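Local coordinates for protein thioredoxin (Bacillus cereus, PDB 4EUY) that is of unknown function but has a thioredoxin-like fold with a CxxC disulfide, consistent with a role in thiol-disulfide exchange, at residues Glu17-Thr27 against Phe70-Gly81. Numbering follows the deposited sequence.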
loop_
_atom_site.group_PDB
_atom_site.type_symbol
_atom_site.label_atom_id
_atom_site.label_comp_id
_atom_site.label_asym_id
_atom_site.label_seq_id
_atom_site.Cartn_x
_atom_site.Cartn_y
_atom_site.Cartn_z
ATOM N N GLU A 17 4.982 -2.262 13.494
ATOM C CA GLU A 17 4.158 -1.295 14.243
ATOM C C GLU A 17 4.933 0.034 14.318
ATOM O O GLU A 17 5.046 0.665 15.389
ATOM C CB GLU A 17 3.822 -1.797 15.655
ATOM C CG GLU A 17 3.492 -3.279 15.770
ATOM C CD GLU A 17 2.207 -3.675 15.082
ATOM O OE1 GLU A 17 1.389 -4.359 15.718
ATOM O OE2 GLU A 17 2.020 -3.336 13.902
ATOM N N GLN A 18 5.469 0.423 13.162
ATOM C CA GLN A 18 6.147 1.700 12.963
ATOM C C GLN A 18 5.089 2.727 12.377
ATOM O O GLN A 18 5.257 3.240 11.284
ATOM C CB GLN A 18 7.337 1.548 12.033
ATOM N N GLN A 19 4.071 3.001 13.172
ATOM C CA GLN A 19 3.045 3.990 12.827
ATOM C C GLN A 19 2.218 3.690 11.575
ATOM O O GLN A 19 1.561 2.663 11.487
ATOM C CB GLN A 19 3.684 5.356 12.679
ATOM C CG GLN A 19 2.698 6.433 12.291
ATOM C CD GLN A 19 2.727 7.609 13.240
ATOM O OE1 GLN A 19 3.678 7.789 14.000
ATOM N NE2 GLN A 19 1.681 8.420 13.200
ATOM N N LEU A 20 2.238 4.578 10.585
ATOM C CA LEU A 20 1.462 4.370 9.359
ATOM C C LEU A 20 2.216 3.738 8.221
ATOM O O LEU A 20 3.225 4.260 7.796
ATOM C CB LEU A 20 0.957 5.732 8.941
ATOM C CG LEU A 20 -0.250 5.883 8.042
ATOM C CD1 LEU A 20 -1.373 4.968 8.459
ATOM C CD2 LEU A 20 -0.712 7.314 8.001
ATOM N N VAL A 21 1.682 2.636 7.719
ATOM C CA VAL A 21 2.377 1.775 6.755
ATOM C C VAL A 21 1.457 1.253 5.684
ATOM O O VAL A 21 0.323 0.938 5.944
ATOM C CB VAL A 21 2.849 0.515 7.451
ATOM C CG1 VAL A 21 3.474 -0.462 6.456
ATOM C CG2 VAL A 21 3.790 0.911 8.562
ATOM N N LEU A 22 1.974 1.112 4.491
ATOM C CA LEU A 22 1.138 0.832 3.370
ATOM C C LEU A 22 1.714 -0.401 2.675
ATOM O O LEU A 22 2.905 -0.420 2.325
ATOM C CB LEU A 22 1.119 2.061 2.442
ATOM C CG LEU A 22 0.383 1.816 1.126
ATOM C CD1 LEU A 22 0.294 3.083 0.300
ATOM C CD2 LEU A 22 1.095 0.735 0.333
ATOM N N LEU A 23 0.893 -1.434 2.481
ATOM C CA LEU A 23 1.359 -2.604 1.730
ATOM C C LEU A 23 0.857 -2.520 0.357
ATOM O O LEU A 23 -0.343 -2.270 0.135
ATOM C CB LEU A 23 0.837 -3.891 2.289
ATOM C CG LEU A 23 1.819 -4.467 3.284
ATOM C CD1 LEU A 23 2.018 -3.459 4.410
ATOM C CD2 LEU A 23 1.221 -5.774 3.774
ATOM N N PHE A 24 1.778 -2.701 -0.569
ATOM C CA PHE A 24 1.424 -2.767 -1.961
ATOM C C PHE A 24 1.732 -4.200 -2.378
ATOM O O PHE A 24 2.915 -4.670 -2.338
ATOM C CB PHE A 24 2.220 -1.766 -2.794
ATOM C CG PHE A 24 1.745 -1.670 -4.209
ATOM C CD1 PHE A 24 0.936 -0.631 -4.615
ATOM C CD2 PHE A 24 2.063 -2.651 -5.123
ATOM C CE1 PHE A 24 0.459 -0.567 -5.920
ATOM C CE2 PHE A 24 1.610 -2.582 -6.438
ATOM C CZ PHE A 24 0.796 -1.546 -6.838
ATOM N N ILE A 25 0.679 -4.900 -2.771
ATOM C CA ILE A 25 0.830 -6.317 -3.102
ATOM C C ILE A 25 0.583 -6.543 -4.552
ATOM O O ILE A 25 -0.421 -6.042 -5.109
ATOM C CB ILE A 25 -0.147 -7.192 -2.304
ATOM C CG1 ILE A 25 -0.004 -6.849 -0.790
ATOM C CG2 ILE A 25 0.118 -8.656 -2.611
ATOM C CD1 ILE A 25 -0.748 -7.789 0.124
ATOM N N LYS A 26 1.498 -7.275 -5.178
ATOM C CA LYS A 26 1.386 -7.483 -6.613
ATOM C C LYS A 26 1.820 -8.845 -7.002
ATOM O O LYS A 26 2.332 -9.617 -6.192
ATOM C CB LYS A 26 2.179 -6.449 -7.406
ATOM C CG LYS A 26 3.525 -6.065 -6.801
ATOM C CD LYS A 26 4.378 -5.300 -7.815
ATOM C CE LYS A 26 5.667 -4.751 -7.200
ATOM N NZ LYS A 26 6.559 -4.151 -8.246
ATOM N N THR A 27 1.586 -9.134 -8.272
ATOM C CA THR A 27 1.848 -10.407 -8.833
ATOM C C THR A 27 2.862 -10.235 -9.921
ATOM O O THR A 27 2.988 -9.159 -10.496
ATOM C CB THR A 27 0.534 -10.954 -9.344
ATOM O OG1 THR A 27 -0.159 -11.477 -8.211
ATOM C CG2 THR A 27 0.722 -12.090 -10.448
ATOM N N PHE A 70 -5.821 -14.434 -8.576
ATOM C CA PHE A 70 -5.324 -13.255 -7.841
ATOM C C PHE A 70 -4.189 -12.595 -8.670
ATOM O O PHE A 70 -3.139 -13.213 -8.895
ATOM C CB PHE A 70 -4.848 -13.436 -6.390
ATOM C CG PHE A 70 -4.309 -12.175 -5.788
ATOM C CD1 PHE A 70 -5.169 -11.124 -5.453
ATOM C CD2 PHE A 70 -2.945 -11.997 -5.599
ATOM C CE1 PHE A 70 -4.670 -9.932 -4.910
ATOM C CE2 PHE A 70 -2.446 -10.804 -5.070
ATOM C CZ PHE A 70 -3.308 -9.770 -4.725
ATOM N N THR A 71 -4.409 -11.348 -9.111
ATOM C CA THR A 71 -3.374 -10.537 -9.783
ATOM C C THR A 71 -2.987 -9.363 -8.887
ATOM O O THR A 71 -1.810 -9.141 -8.572
ATOM C CB THR A 71 -3.869 -9.978 -11.131
ATOM O OG1 THR A 71 -5.199 -9.449 -10.984
ATOM C CG2 THR A 71 -3.856 -11.073 -12.207
ATOM N N GLY A 72 -4.009 -8.635 -8.449
ATOM C CA GLY A 72 -3.834 -7.445 -7.643
ATOM C C GLY A 72 -3.998 -6.299 -8.607
ATOM O O GLY A 72 -4.661 -6.430 -9.624
ATOM N N PRO A 73 -3.401 -5.161 -8.290
ATOM C CA PRO A 73 -2.681 -4.923 -7.058
ATOM C C PRO A 73 -3.608 -4.706 -5.917
ATOM O O PRO A 73 -4.793 -4.463 -6.103
ATOM C CB PRO A 73 -1.978 -3.605 -7.326
ATOM C CG PRO A 73 -2.906 -2.918 -8.241
ATOM C CD PRO A 73 -3.310 -4.008 -9.184
ATOM N N THR A 74 -3.049 -4.748 -4.730
ATOM C CA THR A 74 -3.816 -4.439 -3.561
ATOM C C THR A 74 -3.014 -3.530 -2.699
ATOM O O THR A 74 -1.818 -3.754 -2.515
ATOM C CB THR A 74 -4.133 -5.683 -2.739
ATOM O OG1 THR A 74 -4.843 -6.620 -3.553
ATOM C CG2 THR A 74 -4.982 -5.269 -1.574
ATOM N N VAL A 75 -3.670 -2.512 -2.169
ATOM C CA VAL A 75 -3.027 -1.645 -1.227
ATOM C C VAL A 75 -3.745 -1.774 0.073
ATOM O O VAL A 75 -4.976 -1.771 0.102
ATOM C CB VAL A 75 -3.079 -0.196 -1.663
ATOM C CG1 VAL A 75 -2.577 0.706 -0.551
ATOM C CG2 VAL A 75 -2.222 -0.062 -2.895
ATOM N N LEU A 76 -2.964 -1.898 1.136
ATOM C CA LEU A 76 -3.511 -1.934 2.461
ATOM C C LEU A 76 -2.834 -0.868 3.216
ATOM O O LEU A 76 -1.621 -0.623 3.042
ATOM C CB LEU A 76 -3.185 -3.257 3.132
ATOM C CG LEU A 76 -3.789 -4.404 2.348
ATOM C CD1 LEU A 76 -3.689 -5.681 3.138
ATOM C CD2 LEU A 76 -5.245 -4.089 2.087
ATOM N N LEU A 77 -3.600 -0.228 4.068
ATOM C CA LEU A 77 -3.015 0.776 4.890
ATOM C C LEU A 77 -3.231 0.342 6.307
ATOM O O LEU A 77 -4.356 -0.004 6.684
ATOM C CB LEU A 77 -3.678 2.108 4.610
ATOM C CG LEU A 77 -2.839 3.317 4.977
ATOM C CD1 LEU A 77 -1.475 3.226 4.312
ATOM C CD2 LEU A 77 -3.570 4.566 4.542
ATOM N N PHE A 78 -2.159 0.372 7.090
ATOM C CA PHE A 78 -2.210 -0.012 8.472
ATOM C C PHE A 78 -1.830 1.136 9.386
ATOM O O PHE A 78 -0.830 1.829 9.128
ATOM C CB PHE A 78 -1.229 -1.125 8.677
ATOM C CG PHE A 78 -1.657 -2.408 8.063
ATOM C CD1 PHE A 78 -2.557 -3.224 8.708
ATOM C CD2 PHE A 78 -1.176 -2.811 6.839
ATOM C CE1 PHE A 78 -2.963 -4.421 8.135
ATOM C CE2 PHE A 78 -1.579 -4.011 6.267
ATOM C CZ PHE A 78 -2.462 -4.823 6.919
ATOM N N TYR A 79 -2.610 1.350 10.447
ATOM C CA TYR A 79 -2.210 2.322 11.448
ATOM C C TYR A 79 -2.002 1.620 12.736
ATOM O O TYR A 79 -2.904 0.958 13.217
ATOM C CB TYR A 79 -3.223 3.425 11.669
ATOM C CG TYR A 79 -2.775 4.400 12.744
ATOM C CD1 TYR A 79 -1.555 5.063 12.645
ATOM C CD2 TYR A 79 -3.574 4.649 13.861
ATOM C CE1 TYR A 79 -1.136 5.945 13.623
ATOM C CE2 TYR A 79 -3.173 5.537 14.858
ATOM C CZ TYR A 79 -1.950 6.184 14.738
ATOM O OH TYR A 79 -1.547 7.069 15.724
ATOM N N ASN A 80 -0.808 1.795 13.298
ATOM C CA ASN A 80 -0.370 1.048 14.465
ATOM C C ASN A 80 -0.853 -0.404 14.383
ATOM O O ASN A 80 -1.359 -0.952 15.342
ATOM C CB ASN A 80 -0.855 1.732 15.763
ATOM C CG ASN A 80 -0.024 2.948 16.136
ATOM O OD1 ASN A 80 0.054 3.919 15.387
ATOM N ND2 ASN A 80 0.595 2.902 17.306
ATOM N N GLY A 81 -0.725 -1.028 13.222
ATOM C CA GLY A 81 -1.118 -2.433 13.089
ATOM C C GLY A 81 -2.565 -2.677 12.680
ATOM O O GLY A 81 -2.868 -3.726 12.091
#
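F24 lies against V75 and P73 across two antiparallel strands. Its CG is anti to the backbone N (chi1 -172°), which carries the ring along the same side as P73. From CB the side chain passes to CG. CD1 then meets V75 CG2 at 3.6 Å. CE1 is as near to that methyl as to P73 CB, 4.1 Å from each. CZ, at the far end of the ring, is 3.5 Å from P73 CB, and CE2 reaches the same carbon. The F24 and P73 side chains run side by side and point the same way. Helix 31-45 covers this face, with L37 on F24. L22 and L77 continue the face: L22 CG packs on V75 CG1, and L22 CB on L77 CD1. At the far end of this face, Q19 NE2 comes to the edge of the Y79 ring, the amide and ring planes 56° apart.

Strands 20-27 and 74-79 are the central pair of the thioredoxin-fold sheet. Strand 50-57 runs parallel to 20-27 on its other edge, and 82-88 flanks 74-79. V21-F78, L23-L76 and I25-T74 are hydrogen-bonded pairs, each joined by two backbone bonds. The F78 N to V21 O bond is 2.8 Å and nearly straight (171°).

P73 follows a cis peptide bond and also touches C33 of the disulfide C30-C33. A cis-proline facing the CxxC is a hallmark of the thioredoxin fold. The last backbone bond between the strands at this end is T74 N to I25 O. Beyond it, T27 OG1 donates to T71 O at 2.9 Å, with the donor tilted from the carbonyl plane.

On the opposite face of the sheet, L23 CD1 approaches the F78 ring obliquely, 4.1 Å from F78 CD2. I25 CG2 meets the edge of the F70 ring.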